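Local coordinates for CARDB domain-containing protein (Pyrococcus furiosus, PDB 3IDU) that is of unknown function but binds two manganese ions through its CARDB domain, an all-beta module of the E-set clan within a longer archaeal protein, at residues L19-K24 and A94-E99; S51-V56 and N65-L70. All blocks are in the same frame, centred on the assembly; numbering follows the deposited sequence.

Contact 1: residues L19-K24 and A94-E99; sequences LTVEIK and ATVDEE. With MN (manganese (II) ion), chain C; MN (manganese (II) ion), chain D.
Leu19 packs its side chain on Val96 and Asp97. Its CB lies 3.8 Å from Val96 CG1, and its CD1 reaches Asp97 CB at 3.9 Å. The Leu19 and Asp97 side chains cross at about a right angle. The backbone O of Leu19 binds one manganese at 2.2 Å. Asp18, Glu104, Asn109, Asn110 and the backbone O of Asn106 complete that site. Val21 comes next on the same side. Its CG1, set anti to the carbonyl carbon (chi1 -69°), presses on Val96 CG1 at 3.4 Å, tighter than usual for two carbons. Its CG2 is 3.5 Å from Ala94 O. These strands belong to the two facing sheets of a beta sandwich, so side chains rather than backbone bonds join them. Trimming Val21 to an alanine removes both methyls and is likely to leave a gap between the sheets beside Val96 and Ala94. Further along, Ile23 CD1 lies 3.6 Å from Ala94 CB. Past Val96 the second segment leaves its strand. There Asp97 OD2 binds the second manganese at 2.3 Å, with Asn100, Glu104, Glu107 and the backbone O of Val102. A water on this ion donates to Asp97 O at 2.7 Å. Asp97 OD1 is held by Thr101.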
ATOM      1  N   LEU A  19       0.665  10.681   2.701  1.00  7.57           N
ATOM      2  CA  LEU A  19       0.200   9.359   2.358  1.00  7.40           C
ATOM      3  C   LEU A  19       1.316   8.336   2.427  1.00 12.04           C
ATOM      4  O   LEU A  19       2.439   8.602   2.015  1.00  8.33           O
ATOM      5  CB  LEU A  19      -0.374   9.395   0.948  1.00  7.75           C
ATOM      6  CG  LEU A  19      -1.549  10.354   0.788  1.00  6.62           C
ATOM      7  CD1 LEU A  19      -1.803  10.637  -0.686  1.00  6.32           C
ATOM      8  CD2 LEU A  19      -2.781   9.739   1.439  1.00  9.48           C
ATOM      9  N   THR A  20       0.998   7.159   2.947  1.00  8.41           N
ATOM     10  CA  THR A  20       1.975   6.088   3.038  1.00  9.00           C
ATOM     11  C   THR A  20       1.260   4.764   2.798  1.00  9.40           C
ATOM     12  O   THR A  20       0.044   4.672   2.959  1.00  9.46           O
ATOM     13  CB  THR A  20       2.653   6.054   4.422  1.00 13.71           C
ATOM     14  OG1 THR A  20       3.845   5.260   4.345  1.00 24.73           O
ATOM     15  CG2 THR A  20       1.721   5.446   5.451  1.00  5.22           C
ATOM     16  N   VAL A  21       2.014   3.744   2.411  1.00 10.38           N
ATOM     17  CA  VAL A  21       1.437   2.428   2.158  1.00 10.26           C
ATOM     18  C   VAL A  21       2.329   1.312   2.684  1.00 11.53           C
ATOM     19  O   VAL A  21       3.554   1.440   2.727  1.00 11.20           O
ATOM     20  CB  VAL A  21       1.213   2.178   0.650  1.00 12.07           C
ATOM     21  CG1 VAL A  21       0.110   3.071   0.126  1.00 22.00           C
ATOM     22  CG2 VAL A  21       2.508   2.417  -0.112  1.00 11.81           C
ATOM     23  N   GLU A  22       1.695   0.212   3.079  1.00 11.58           N
ATOM     24  CA  GLU A  22       2.400  -0.953   3.592  1.00 11.72           C
ATOM     25  C   GLU A  22       1.587  -2.179   3.193  1.00 13.68           C
ATOM     26  O   GLU A  22       0.356  -2.145   3.207  1.00 12.68           O
ATOM     27  CB  GLU A  22       2.510  -0.894   5.117  1.00 14.30           C
ATOM     28  CG  GLU A  22       3.718  -1.630   5.674  1.00 25.54           C
ATOM     29  CD  GLU A  22       3.577  -1.960   7.151  1.00 25.38           C
ATOM     30  OE1 GLU A  22       3.009  -1.139   7.896  1.00 25.10           O
ATOM     31  OE2 GLU A  22       4.045  -3.039   7.564  1.00 32.68           O
ATOM     32  N   ILE A  23       2.274  -3.257   2.834  1.00 12.73           N
ATOM     33  CA  ILE A  23       1.611  -4.497   2.438  1.00 10.31           C
ATOM     34  C   ILE A  23       1.805  -5.534   3.538  1.00 10.12           C
ATOM     35  O   ILE A  23       2.883  -5.626   4.120  1.00 15.29           O
ATOM     36  CB  ILE A  23       2.226  -5.070   1.150  1.00 11.82           C
ATOM     37  CG1 ILE A  23       2.037  -4.089  -0.008  1.00 10.47           C
ATOM     38  CG2 ILE A  23       1.605  -6.427   0.842  1.00 10.85           C
ATOM     39  CD1 ILE A  23       3.030  -4.297  -1.135  1.00 20.40           C
ATOM     40  N   LYS A  24       0.761  -6.303   3.829  1.00 13.05           N
ATOM     41  CA  LYS A  24       0.852  -7.350   4.842  1.00 18.59           C
ATOM     42  C   LYS A  24       0.181  -8.620   4.341  1.00 14.70           C
ATOM     43  O   LYS A  24      -0.891  -8.571   3.741  1.00 17.21           O
ATOM     44  CB  LYS A  24       0.199  -6.904   6.154  1.00 17.12           C
ATOM     45  CG  LYS A  24       0.906  -5.748   6.826  1.00 24.94           C
ATOM     46  CD  LYS A  24       0.461  -5.583   8.266  1.00 26.69           C
ATOM     47  CE  LYS A  24       1.177  -4.409   8.913  1.00 31.99           C
ATOM     48  NZ  LYS A  24       0.854  -4.295  10.357  1.00 38.90           N
ATOM     49  N   ALA A  94       3.070  -1.698  -3.889  1.00 11.31           N
ATOM     50  CA  ALA A  94       1.844  -0.969  -3.624  1.00  7.72           C
ATOM     51  C   ALA A  94       2.234   0.498  -3.676  1.00 11.67           C
ATOM     52  O   ALA A  94       3.278   0.887  -3.154  1.00 12.46           O
ATOM     53  CB  ALA A  94       1.293  -1.331  -2.253  1.00 11.25           C
ATOM     54  N   THR A  95       1.416   1.310  -4.332  1.00  7.58           N
ATOM     55  CA  THR A  95       1.713   2.731  -4.431  1.00  6.14           C
ATOM     56  C   THR A  95       0.486   3.568  -4.126  1.00 10.51           C
ATOM     57  O   THR A  95      -0.647   3.137  -4.346  1.00 10.80           O
ATOM     58  CB  THR A  95       2.189   3.121  -5.847  1.00 10.43           C
ATOM     59  OG1 THR A  95       1.087   3.044  -6.762  1.00 11.19           O
ATOM     60  CG2 THR A  95       3.290   2.181  -6.321  1.00 10.70           C
ATOM     61  N   VAL A  96       0.716   4.770  -3.616  1.00  7.09           N
ATOM     62  CA  VAL A  96      -0.376   5.685  -3.339  1.00  6.70           C
ATOM     63  C   VAL A  96       0.041   7.033  -3.928  1.00  8.75           C
ATOM     64  O   VAL A  96       1.192   7.449  -3.809  1.00  8.51           O
ATOM     65  CB  VAL A  96      -0.686   5.769  -1.824  1.00  7.74           C
ATOM     66  CG1 VAL A  96       0.532   6.246  -1.050  1.00  9.65           C
ATOM     67  CG2 VAL A  96      -1.872   6.695  -1.592  1.00  4.59           C
ATOM     68  N   ASP A  97      -0.908   7.689  -4.588  1.00  7.95           N
ATOM     69  CA  ASP A  97      -0.669   8.953  -5.274  1.00 10.63           C
ATOM     70  C   ASP A  97       0.553   8.849  -6.173  1.00 10.27           C
ATOM     71  O   ASP A  97       1.429   9.713  -6.156  1.00 10.33           O
ATOM     72  CB  ASP A  97      -0.475  10.125  -4.312  1.00 17.01           C
ATOM     73  CG  ASP A  97      -0.419  11.455  -5.047  1.00 13.48           C
ATOM     74  OD1 ASP A  97      -1.095  11.563  -6.091  1.00 12.86           O
ATOM     75  OD2 ASP A  97       0.278  12.388  -4.594  1.00 11.66           O
ATOM     76  N   GLU A  98       0.607   7.789  -6.965  1.00  7.46           N
ATOM     77  CA  GLU A  98       1.731   7.586  -7.859  1.00 13.62           C
ATOM     78  C   GLU A  98       1.862   8.724  -8.867  1.00 14.72           C
ATOM     79  O   GLU A  98       2.967   9.041  -9.304  1.00 21.59           O
ATOM     80  CB  GLU A  98       1.577   6.254  -8.589  1.00 13.82           C
ATOM     81  CG  GLU A  98       2.886   5.671  -9.057  1.00 16.81           C
ATOM     82  CD  GLU A  98       2.698   4.364  -9.791  1.00 20.48           C
ATOM     83  OE1 GLU A  98       1.896   3.527  -9.321  1.00 16.03           O
ATOM     84  OE2 GLU A  98       3.360   4.170 -10.829  1.00 23.07           O
ATOM     85  N   GLU A  99       0.735   9.337  -9.236  1.00 12.93           N
ATOM     86  CA  GLU A  99       0.733  10.447 -10.200  1.00 20.92           C
ATOM     87  C   GLU A  99       1.102  11.758  -9.516  1.00 18.10           C
ATOM     88  O   GLU A  99       1.151  12.814 -10.148  1.00 16.19           O
ATOM     89  CB  GLU A  99      -0.645  10.594 -10.849  1.00 23.57           C
ATOM     90  CG  GLU A  99      -1.788  10.647  -9.851  1.00 34.31           C
ATOM     91  CD  GLU A  99      -2.381   9.276  -9.574  1.00 40.31           C
ATOM     92  OE1 GLU A  99      -3.045   8.729 -10.483  1.00 48.11           O
ATOM     93  OE2 GLU A  99      -2.182   8.745  -8.459  1.00 29.60           O
TER
HETATM   94 MN    MN C 601       3.891  10.223   1.480  1.00  9.80          MN
HETATM   95 MN    MN D 602       2.064  13.078  -3.390  1.00 12.87          MN
HETATM   96  O   HOH W   1       2.919  11.248  -4.555  1.00 14.70           O

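Contact 2: residues S51-V56 and N65-L70; sequences STKVRV and NWTVSL
Thr52 and Val68 form an antiparallel hydrogen-bonded pair, and Val54 and Trp66 form the next. In the first, Thr52 N donates to Val68 O at 3.0 Å and Val68 N returns a bond to Thr52 O. In the second, Val54 N gives Trp66 O a nearly straight bond, 173° at the hydrogen, although the donor is tilted 33° from the carbonyl plane. Trp66 N in turn donates to Val54 O at 2.9 Å. Each of the four carbonyls also receives a CA-H contact, such as that from Ser51 CA to Val68 O at 3.4 Å. The segments are the two arms of a beta hairpin, strands 49-58 and 61-70, the latter outermost in its sheet. The other edge of 51-56 is also bonded: the backbones of Lys53 and Arg55 pair with Asp97 and Thr95. Thr52, Val54, Trp66 and Val68 point to one face of the sheet. Val54 CG2 meets Val68 CG2 at 4.0 Å. The Trp66 ring, its CG anti to the carbonyl carbon (chi1 -65°), brings the edge of its six-membered ring to Val56, with CZ3 3.4 Å from Val56 CG2. Leu78 and Phe80 of the facing sheet also touch the Trp66 side chain. This implies a division of labour: backbone groups of 51-56 pair along both edges, while the side chains of Val54, Val56 and Trp66 pack against the facing sheet and Val68 packs on Val54.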
ATOM      1  N   SER A  51      -9.452  12.428  -2.252  1.00 12.16           N
ATOM      2  CA  SER A  51      -9.336  11.382  -3.256  1.00 11.44           C
ATOM      3  C   SER A  51      -7.916  11.144  -3.754  1.00 10.77           C
ATOM      4  O   SER A  51      -7.225  12.076  -4.152  1.00 11.29           O
ATOM      5  CB  SER A  51     -10.223  11.719  -4.461  1.00 13.75           C
ATOM      6  OG  SER A  51     -10.221  10.659  -5.409  1.00 21.82           O
ATOM      7  N   THR A  52      -7.485   9.889  -3.717  1.00 11.56           N
ATOM      8  CA  THR A  52      -6.173   9.519  -4.222  1.00  7.62           C
ATOM      9  C   THR A  52      -6.237   8.072  -4.673  1.00 11.80           C
ATOM     10  O   THR A  52      -7.088   7.298  -4.224  1.00 12.21           O
ATOM     11  CB  THR A  52      -5.050   9.682  -3.174  1.00 11.83           C
ATOM     12  OG1 THR A  52      -3.777   9.526  -3.821  1.00 11.38           O
ATOM     13  CG2 THR A  52      -5.173   8.638  -2.080  1.00 14.36           C
ATOM     14  N   LYS A  53      -5.341   7.708  -5.579  1.00 10.16           N
ATOM     15  CA  LYS A  53      -5.327   6.356  -6.105  1.00  9.45           C
ATOM     16  C   LYS A  53      -4.292   5.452  -5.450  1.00 11.87           C
ATOM     17  O   LYS A  53      -3.167   5.865  -5.167  1.00 12.32           O
ATOM     18  CB  LYS A  53      -5.092   6.401  -7.620  1.00 11.27           C
ATOM     19  CG  LYS A  53      -6.162   7.174  -8.391  1.00 16.57           C
ATOM     20  CD  LYS A  53      -5.904   7.147  -9.892  1.00 26.28           C
ATOM     21  CE  LYS A  53      -6.993   7.881 -10.667  1.00 37.73           C
ATOM     22  NZ  LYS A  53      -6.751   7.870 -12.143  1.00 44.02           N
ATOM     23  N   VAL A  54      -4.698   4.214  -5.205  1.00  9.05           N
ATOM     24  CA  VAL A  54      -3.818   3.214  -4.628  1.00  7.19           C
ATOM     25  C   VAL A  54      -3.754   2.109  -5.682  1.00 10.72           C
ATOM     26  O   VAL A  54      -4.773   1.748  -6.283  1.00  8.60           O
ATOM     27  CB  VAL A  54      -4.386   2.645  -3.302  1.00 11.70           C
ATOM     28  CG1 VAL A  54      -3.473   1.546  -2.765  1.00 13.64           C
ATOM     29  CG2 VAL A  54      -4.515   3.765  -2.277  1.00  8.61           C
ATOM     30  N   ARG A  55      -2.555   1.591  -5.916  1.00  9.01           N
ATOM     31  CA  ARG A  55      -2.361   0.552  -6.908  1.00  8.79           C
ATOM     32  C   ARG A  55      -1.468  -0.554  -6.372  1.00  8.15           C
ATOM     33  O   ARG A  55      -0.537  -0.305  -5.599  1.00 13.45           O
ATOM     34  CB  ARG A  55      -1.725   1.143  -8.179  1.00  7.05           C
ATOM     35  CG  ARG A  55      -2.511   2.286  -8.836  1.00 10.82           C
ATOM     36  CD  ARG A  55      -1.794   2.799 -10.087  1.00 18.47           C
ATOM     37  NE  ARG A  55      -2.505   3.868 -10.797  1.00 20.64           N
ATOM     38  CZ  ARG A  55      -2.526   5.147 -10.427  1.00 26.08           C
ATOM     39  NH1 ARG A  55      -1.880   5.543  -9.340  1.00 17.66           N
ATOM     40  NH2 ARG A  55      -3.179   6.041 -11.160  1.00 27.04           N
ATOM     41  N   VAL A  56      -1.777  -1.783  -6.771  1.00  7.55           N
ATOM     42  CA  VAL A  56      -0.984  -2.941  -6.382  1.00  7.23           C
ATOM     43  C   VAL A  56      -0.468  -3.571  -7.670  1.00  8.32           C
ATOM     44  O   VAL A  56      -1.214  -3.755  -8.631  1.00 10.24           O
ATOM     45  CB  VAL A  56      -1.814  -3.976  -5.574  1.00 10.49           C
ATOM     46  CG1 VAL A  56      -1.097  -5.326  -5.560  1.00 11.79           C
ATOM     47  CG2 VAL A  56      -1.989  -3.489  -4.146  1.00 11.63           C
ATOM     48  N   ASN A  65      -6.605  -1.826  -8.466  1.00 14.24           N
ATOM     49  CA  ASN A  65      -6.590  -0.403  -8.180  1.00 16.34           C
ATOM     50  C   ASN A  65      -7.766   0.015  -7.314  1.00 12.78           C
ATOM     51  O   ASN A  65      -8.843  -0.587  -7.358  1.00 15.99           O
ATOM     52  CB  ASN A  65      -6.555   0.413  -9.482  1.00 24.82           C
ATOM     53  CG  ASN A  65      -7.599  -0.027 -10.477  1.00 38.70           C
ATOM     54  OD1 ASN A  65      -8.797  -0.007 -10.189  1.00 48.65           O
ATOM     55  ND2 ASN A  65      -7.151  -0.424 -11.668  1.00 26.18           N
ATOM     56  N   TRP A  66      -7.527   1.040  -6.505  1.00  9.22           N
ATOM     57  CA  TRP A  66      -8.519   1.590  -5.590  1.00 11.84           C
ATOM     58  C   TRP A  66      -8.452   3.105  -5.646  1.00 14.00           C
ATOM     59  O   TRP A  66      -7.419   3.685  -5.978  1.00 12.19           O
ATOM     60  CB  TRP A  66      -8.203   1.211  -4.145  1.00 10.72           C
ATOM     61  CG  TRP A  66      -8.267  -0.229  -3.788  1.00 13.57           C
ATOM     62  CD1 TRP A  66      -9.314  -0.878  -3.201  1.00 13.79           C
ATOM     63  CD2 TRP A  66      -7.204  -1.179  -3.877  1.00 10.81           C
ATOM     64  NE1 TRP A  66      -8.965  -2.171  -2.907  1.00 17.02           N
ATOM     65  CE2 TRP A  66      -7.675  -2.385  -3.315  1.00  9.71           C
ATOM     66  CE3 TRP A  66      -5.895  -1.130  -4.378  1.00 11.58           C
ATOM     67  CZ2 TRP A  66      -6.883  -3.533  -3.232  1.00 14.18           C
ATOM     68  CZ3 TRP A  66      -5.109  -2.267  -4.297  1.00 15.77           C
ATOM     69  CH2 TRP A  66      -5.606  -3.456  -3.728  1.00 13.46           C
ATOM     70  N   THR A  67      -9.561   3.735  -5.291  1.00  9.41           N
ATOM     71  CA  THR A  67      -9.646   5.184  -5.214  1.00 13.21           C
ATOM     72  C   THR A  67     -10.135   5.381  -3.786  1.00 15.87           C
ATOM     73  O   THR A  67     -11.256   4.989  -3.460  1.00 16.47           O
ATOM     74  CB  THR A  67     -10.690   5.742  -6.205  1.00 15.16           C
ATOM     75  OG1 THR A  67     -10.180   5.654  -7.540  1.00 19.37           O
ATOM     76  CG2 THR A  67     -11.022   7.191  -5.885  1.00 23.18           C
ATOM     77  N   VAL A  68      -9.304   5.960  -2.922  1.00  8.65           N
ATOM     78  CA  VAL A  68      -9.716   6.135  -1.536  1.00 12.44           C
ATOM     79  C   VAL A  68      -9.581   7.551  -1.012  1.00 14.56           C
ATOM     80  O   VAL A  68      -8.931   8.398  -1.621  1.00  9.01           O
ATOM     81  CB  VAL A  68      -8.918   5.213  -0.582  1.00 17.45           C
ATOM     82  CG1 VAL A  68      -8.985   3.778  -1.067  1.00 23.60           C
ATOM     83  CG2 VAL A  68      -7.484   5.686  -0.476  1.00 18.55           C
ATOM     84  N   SER A  69     -10.233   7.793   0.120  1.00  8.66           N
ATOM     85  CA  SER A  69     -10.174   9.080   0.780  1.00  6.58           C
ATOM     86  C   SER A  69      -9.613   8.797   2.160  1.00  9.49           C
ATOM     87  O   SER A  69      -9.822   7.715   2.709  1.00  9.34           O
ATOM     88  CB  SER A  69     -11.567   9.702   0.904  1.00 10.93           C
ATOM     89  OG  SER A  69     -12.410   8.883   1.696  1.00 14.51           O
ATOM     90  N   LEU A  70      -8.875   9.754   2.717  1.00 10.01           N
ATOM     91  CA  LEU A  70      -8.301   9.579   4.045  1.00  9.36           C
ATOM     92  C   LEU A  70      -8.252  10.893   4.785  1.00 14.72           C
ATOM     93  O   LEU A  70      -7.607  11.845   4.344  1.00 14.32           O
ATOM     94  CB  LEU A  70      -6.884   9.010   3.958  1.00  7.55           C
ATOM     95  CG  LEU A  70      -6.741   7.560   3.501  1.00 13.29           C
ATOM     96  CD1 LEU A  70      -5.274   7.294   3.178  1.00 14.30           C
ATOM     97  CD2 LEU A  70      -7.244   6.610   4.574  1.00 11.80           C
TER

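The two contacts join different parts of one sandwich, with centres about 8 Å apart. Contact 1 packs one sheet on the other, and contact 2 pairs two strands within a sheet. Strands 88-96 and 49-58 are neighbours in that sheet, with Thr95 N 2.8 Å from Arg55 O in a probable hydrogen bond. Beyond the strand end, Glu99 OE1 forms a salt bridge with Arg55 NH2 at 2.8 Å. Contact 1 supplies ligands to both manganese ions. Contact 2 comes near the site at Thr52, whose OG1 packs 3.4 Å from Asp97 CB. The nearest atoms of the Thr52 side chain and a manganese are about 7 Å apart. Thr52 touches the metal ligand Asp97 by packing, and is not itself a ligand.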